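Local coordinates for protein beta-galacturonidase (Eisenbergiella tayi, PDB 6NCX) that belongs to glycoside hydrolase family 2, binds galacturonate in its sugar pocket and probably cleaves beta-linked uronic acids from glycosides, at residues L126-D131 with R337-E342. Numbering follows the deposited sequence.
Sequences LHVPND and RGLSEE. With ADA (alpha-D-galactopyranuronic acid), chain I.
Part of the galacturonate pocket forms where D131 and N130, in the loop between strands 109-117 and 142-146, meet R337 in the loop after strand 329-333 of the TIM barrel. The N130 amide crosses the R337 side chain, its plane 80° from the guanidinium. N130 ND2 donates to the R337 backbone O at 3.0 Å, nearly straight (171°) and with the acceptor in the amide plane. N130 OD1 accepts from D131 N at 2.9 Å, so one amide ties both sugar-binding residues. With alanine in place of N130, the R337 carbonyl would probably lose this donor and D131 N its side-chain acceptor, weakening the tie between the two loops. R337 starts with CG anti to the backbone N (chi1 -177°) and bends at chi2, bringing R337 NE to the sugar, where it donates to ADA O3 at 2.7 Å. NE and NH2 also donate to ADA O4, whose position is less certain. D131 CB lies over one guanidinium face, offset toward the rim, 3.7 Å from R337 NE. D131 OD2 forms a salt bridge with R525; a hydrogen bond from N530 to OD1 is less certain. Farther from the sugar, L339 CD2 packs on V128 CG2 at 3.9 Å and L339 CD1 lies 4.3 Å from L126 CD2; F349 of helix 349-364 touches both leucines. A water donates to L126 O at 3.1 Å and weakly accepts from R337 N. Together these contacts build a family 2 glycosidase sugar site in which a loop between beta-strands of the N-terminal region reaches the barrel and supplies D131 beside R337.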
ATOM      1  N   LEU C 126      -0.366  -8.436  35.851  1.00 22.34           N
ATOM      2  CA  LEU C 126      -0.797  -7.285  35.055  1.00 18.19           C
ATOM      3  C   LEU C 126      -0.286  -7.355  33.614  1.00 19.90           C
ATOM      4  O   LEU C 126      -1.077  -7.224  32.674  1.00 20.14           O
ATOM      5  CB  LEU C 126      -0.356  -5.970  35.733  1.00 18.78           C
ATOM      6  CG  LEU C 126      -0.786  -5.726  37.194  1.00 21.48           C
ATOM      7  CD1 LEU C 126      -0.398  -4.322  37.695  1.00 16.74           C
ATOM      8  CD2 LEU C 126      -2.290  -5.985  37.380  1.00 17.97           C
ATOM      9  N   HIS C 127       1.021  -7.563  33.420  1.00 20.31           N
ATOM     10  CA  HIS C 127       1.601  -7.832  32.103  1.00 18.76           C
ATOM     11  C   HIS C 127       1.341  -9.289  31.703  1.00 22.29           C
ATOM     12  O   HIS C 127       1.989 -10.214  32.216  1.00 21.77           O
ATOM     13  CB  HIS C 127       3.099  -7.540  32.108  1.00 17.98           C
ATOM     14  CG  HIS C 127       3.444  -6.100  32.346  1.00 23.35           C
ATOM     15  ND1 HIS C 127       3.527  -5.180  31.324  1.00 20.28           N
ATOM     16  CD2 HIS C 127       3.751  -5.427  33.485  1.00 20.60           C
ATOM     17  CE1 HIS C 127       3.852  -4.000  31.825  1.00 21.07           C
ATOM     18  NE2 HIS C 127       3.990  -4.122  33.133  1.00 16.11           N
ATOM     19  N   VAL C 128       0.426  -9.486  30.755  1.00 21.62           N
ATOM     20  CA  VAL C 128      -0.025 -10.800  30.286  1.00 21.92           C
ATOM     21  C   VAL C 128      -0.200 -10.713  28.770  1.00 22.56           C
ATOM     22  O   VAL C 128      -0.203  -9.593  28.237  1.00 19.87           O
ATOM     23  CB  VAL C 128      -1.337 -11.207  30.976  1.00 19.49           C
ATOM     24  CG1 VAL C 128      -1.153 -11.326  32.501  1.00 18.06           C
ATOM     25  CG2 VAL C 128      -2.419 -10.193  30.630  1.00 19.19           C
ATOM     26  N   PRO C 129      -0.337 -11.828  28.034  1.00 19.26           N
ATOM     27  CA  PRO C 129      -0.643 -11.717  26.593  1.00 19.19           C
ATOM     28  C   PRO C 129      -1.955 -10.970  26.413  1.00 20.93           C
ATOM     29  O   PRO C 129      -2.988 -11.352  26.973  1.00 24.89           O
ATOM     30  CB  PRO C 129      -0.738 -13.179  26.128  1.00 16.39           C
ATOM     31  CG  PRO C 129       0.063 -13.966  27.164  1.00 14.03           C
ATOM     32  CD  PRO C 129      -0.169 -13.235  28.457  1.00 17.69           C
ATOM     33  N   ASN C 130      -1.907  -9.872  25.666  1.00 18.51           N
ATOM     34  CA  ASN C 130      -3.031  -8.946  25.677  1.00 21.21           C
ATOM     35  C   ASN C 130      -3.047  -8.145  24.384  1.00 19.90           C
ATOM     36  O   ASN C 130      -2.137  -8.247  23.554  1.00 18.12           O
ATOM     37  CB  ASN C 130      -2.974  -8.017  26.897  1.00 16.27           C
ATOM     38  CG  ASN C 130      -4.354  -7.729  27.476  1.00 16.84           C
ATOM     39  OD1 ASN C 130      -5.362  -7.908  26.808  1.00 16.61           O
ATOM     40  ND2 ASN C 130      -4.397  -7.285  28.724  1.00 19.36           N
ATOM     41  N   ASP C 131      -4.099  -7.317  24.242  1.00 19.66           N
ATOM     42  CA  ASP C 131      -4.384  -6.496  23.066  1.00 20.51           C
ATOM     43  C   ASP C 131      -3.551  -5.211  23.071  1.00 18.08           C
ATOM     44  O   ASP C 131      -4.003  -4.138  22.653  1.00 13.74           O
ATOM     45  CB  ASP C 131      -5.881  -6.197  23.016  1.00 19.65           C
ATOM     46  CG  ASP C 131      -6.322  -5.654  21.687  1.00 20.83           C
ATOM     47  OD1 ASP C 131      -7.281  -4.867  21.666  1.00 21.15           O
ATOM     48  OD2 ASP C 131      -5.710  -6.005  20.658  1.00 21.61           O
ATOM     49  N   ARG C 337      -6.193  -4.449  31.832  1.00 24.46           N
ATOM     50  CA  ARG C 337      -7.099  -4.485  30.678  1.00 21.24           C
ATOM     51  C   ARG C 337      -7.697  -5.876  30.557  1.00 23.01           C
ATOM     52  O   ARG C 337      -6.963  -6.834  30.292  1.00 23.70           O
ATOM     53  CB  ARG C 337      -6.381  -4.135  29.369  1.00 20.72           C
ATOM     54  CG  ARG C 337      -7.333  -4.110  28.175  1.00 21.53           C
ATOM     55  CD  ARG C 337      -6.678  -4.584  26.901  1.00 25.33           C
ATOM     56  NE  ARG C 337      -7.699  -4.991  25.944  1.00 20.01           N
ATOM     57  CZ  ARG C 337      -8.361  -6.151  26.006  1.00 21.95           C
ATOM     58  NH1 ARG C 337      -8.097  -7.019  26.972  1.00 21.44           N
ATOM     59  NH2 ARG C 337      -9.292  -6.443  25.109  1.00 19.69           N
ATOM     60  N   GLY C 338      -9.014  -5.983  30.722  1.00 20.41           N
ATOM     61  CA  GLY C 338      -9.706  -7.205  30.359  1.00 17.16           C
ATOM     62  C   GLY C 338      -9.299  -8.433  31.151  1.00 24.86           C
ATOM     63  O   GLY C 338      -9.433  -9.554  30.650  1.00 28.50           O
ATOM     64  N   LEU C 339      -8.826  -8.264  32.382  1.00 20.90           N
ATOM     65  CA  LEU C 339      -8.437  -9.426  33.173  1.00 24.93           C
ATOM     66  C   LEU C 339      -9.684 -10.186  33.638  1.00 25.50           C
ATOM     67  O   LEU C 339     -10.649  -9.586  34.126  1.00 25.80           O
ATOM     68  CB  LEU C 339      -7.564  -8.979  34.352  1.00 20.97           C
ATOM     69  CG  LEU C 339      -6.235  -8.352  33.884  1.00 25.38           C
ATOM     70  CD1 LEU C 339      -5.419  -7.748  35.008  1.00 23.06           C
ATOM     71  CD2 LEU C 339      -5.371  -9.352  33.092  1.00 21.08           C
ATOM     72  N   SER C 340      -9.691 -11.503  33.446  1.00 22.86           N
ATOM     73  CA  SER C 340     -10.839 -12.292  33.886  1.00 26.40           C
ATOM     74  C   SER C 340     -10.868 -12.388  35.418  1.00 25.03           C
ATOM     75  O   SER C 340      -9.928 -11.972  36.109  1.00 24.36           O
ATOM     76  CB  SER C 340     -10.796 -13.694  33.271  1.00 22.84           C
ATOM     77  OG  SER C 340      -9.666 -14.421  33.735  1.00 25.34           O
ATOM     78  N   GLU C 341     -11.970 -12.945  35.952  1.00 25.08           N
ATOM     79  CA  GLU C 341     -12.010 -13.283  37.377  1.00 25.01           C
ATOM     80  C   GLU C 341     -10.862 -14.218  37.748  1.00 28.05           C
ATOM     81  O   GLU C 341     -10.202 -14.026  38.778  1.00 26.98           O
ATOM     82  CB  GLU C 341     -13.351 -13.924  37.768  1.00 20.55           C
ATOM     83  CG  GLU C 341     -13.370 -14.388  39.267  1.00 27.75           C
ATOM     84  CD  GLU C 341     -14.716 -14.972  39.771  1.00 33.58           C
ATOM     85  OE1 GLU C 341     -15.651 -15.177  38.962  1.00 33.27           O
ATOM     86  OE2 GLU C 341     -14.833 -15.227  40.998  1.00 29.79           O
ATOM     87  N   GLU C 342     -10.601 -15.230  36.910  1.00 25.83           N
ATOM     88  CA  GLU C 342      -9.485 -16.135  37.160  1.00 29.85           C
ATOM     89  C   GLU C 342      -8.134 -15.422  37.075  1.00 24.65           C
ATOM     90  O   GLU C 342      -7.207 -15.789  37.801  1.00 23.61           O
ATOM     91  CB  GLU C 342      -9.546 -17.313  36.186  1.00 27.87           C
ATOM     92  CG  GLU C 342      -8.743 -18.535  36.631  1.00 33.62           C
ATOM     93  CD  GLU C 342      -9.070 -18.978  38.061  1.00 56.16           C
ATOM     94  OE1 GLU C 342     -10.272 -19.077  38.401  1.00 55.33           O
ATOM     95  OE2 GLU C 342      -8.119 -19.221  38.851  1.00 55.43           O
TER
HETATM   96  C1  ADA I 601     -11.780  -3.168  24.786  1.00 24.93           C
HETATM   97  C2  ADA I 601     -10.411  -2.848  25.429  1.00 23.31           C
HETATM   98  C3  ADA I 601      -9.383  -2.283  24.519  1.00 21.80           C
HETATM   99  C4  ADA I 601      -9.420  -2.820  23.131  1.00 24.46           C
HETATM  100  C5  ADA I 601     -10.849  -2.858  22.573  1.00 24.54           C
HETATM  101  C6  ADA I 601     -10.948  -3.464  21.171  1.00 22.85           C
HETATM  102  O1  ADA I 601     -12.620  -2.038  24.733  1.00 28.33           O
HETATM  103  O2  ADA I 601     -10.615  -2.017  26.536  1.00 18.41           O
HETATM  104  O3  ADA I 601      -8.101  -2.468  25.075  1.00 17.45           O
HETATM  105  O4  ADA I 601      -8.904  -4.129  23.102  1.00 16.78           O
HETATM  106  O5  ADA I 601     -11.683  -3.687  23.431  1.00 26.96           O
HETATM  107  O6B ADA I 601     -10.239  -3.051  20.214  1.00 22.26           O
HETATM  108  O6A ADA I 601     -11.769  -4.398  20.994  1.00 22.98           O
HETATM  109  O   HOH W   1      -3.628  -6.029  31.405  1.00 21.14           O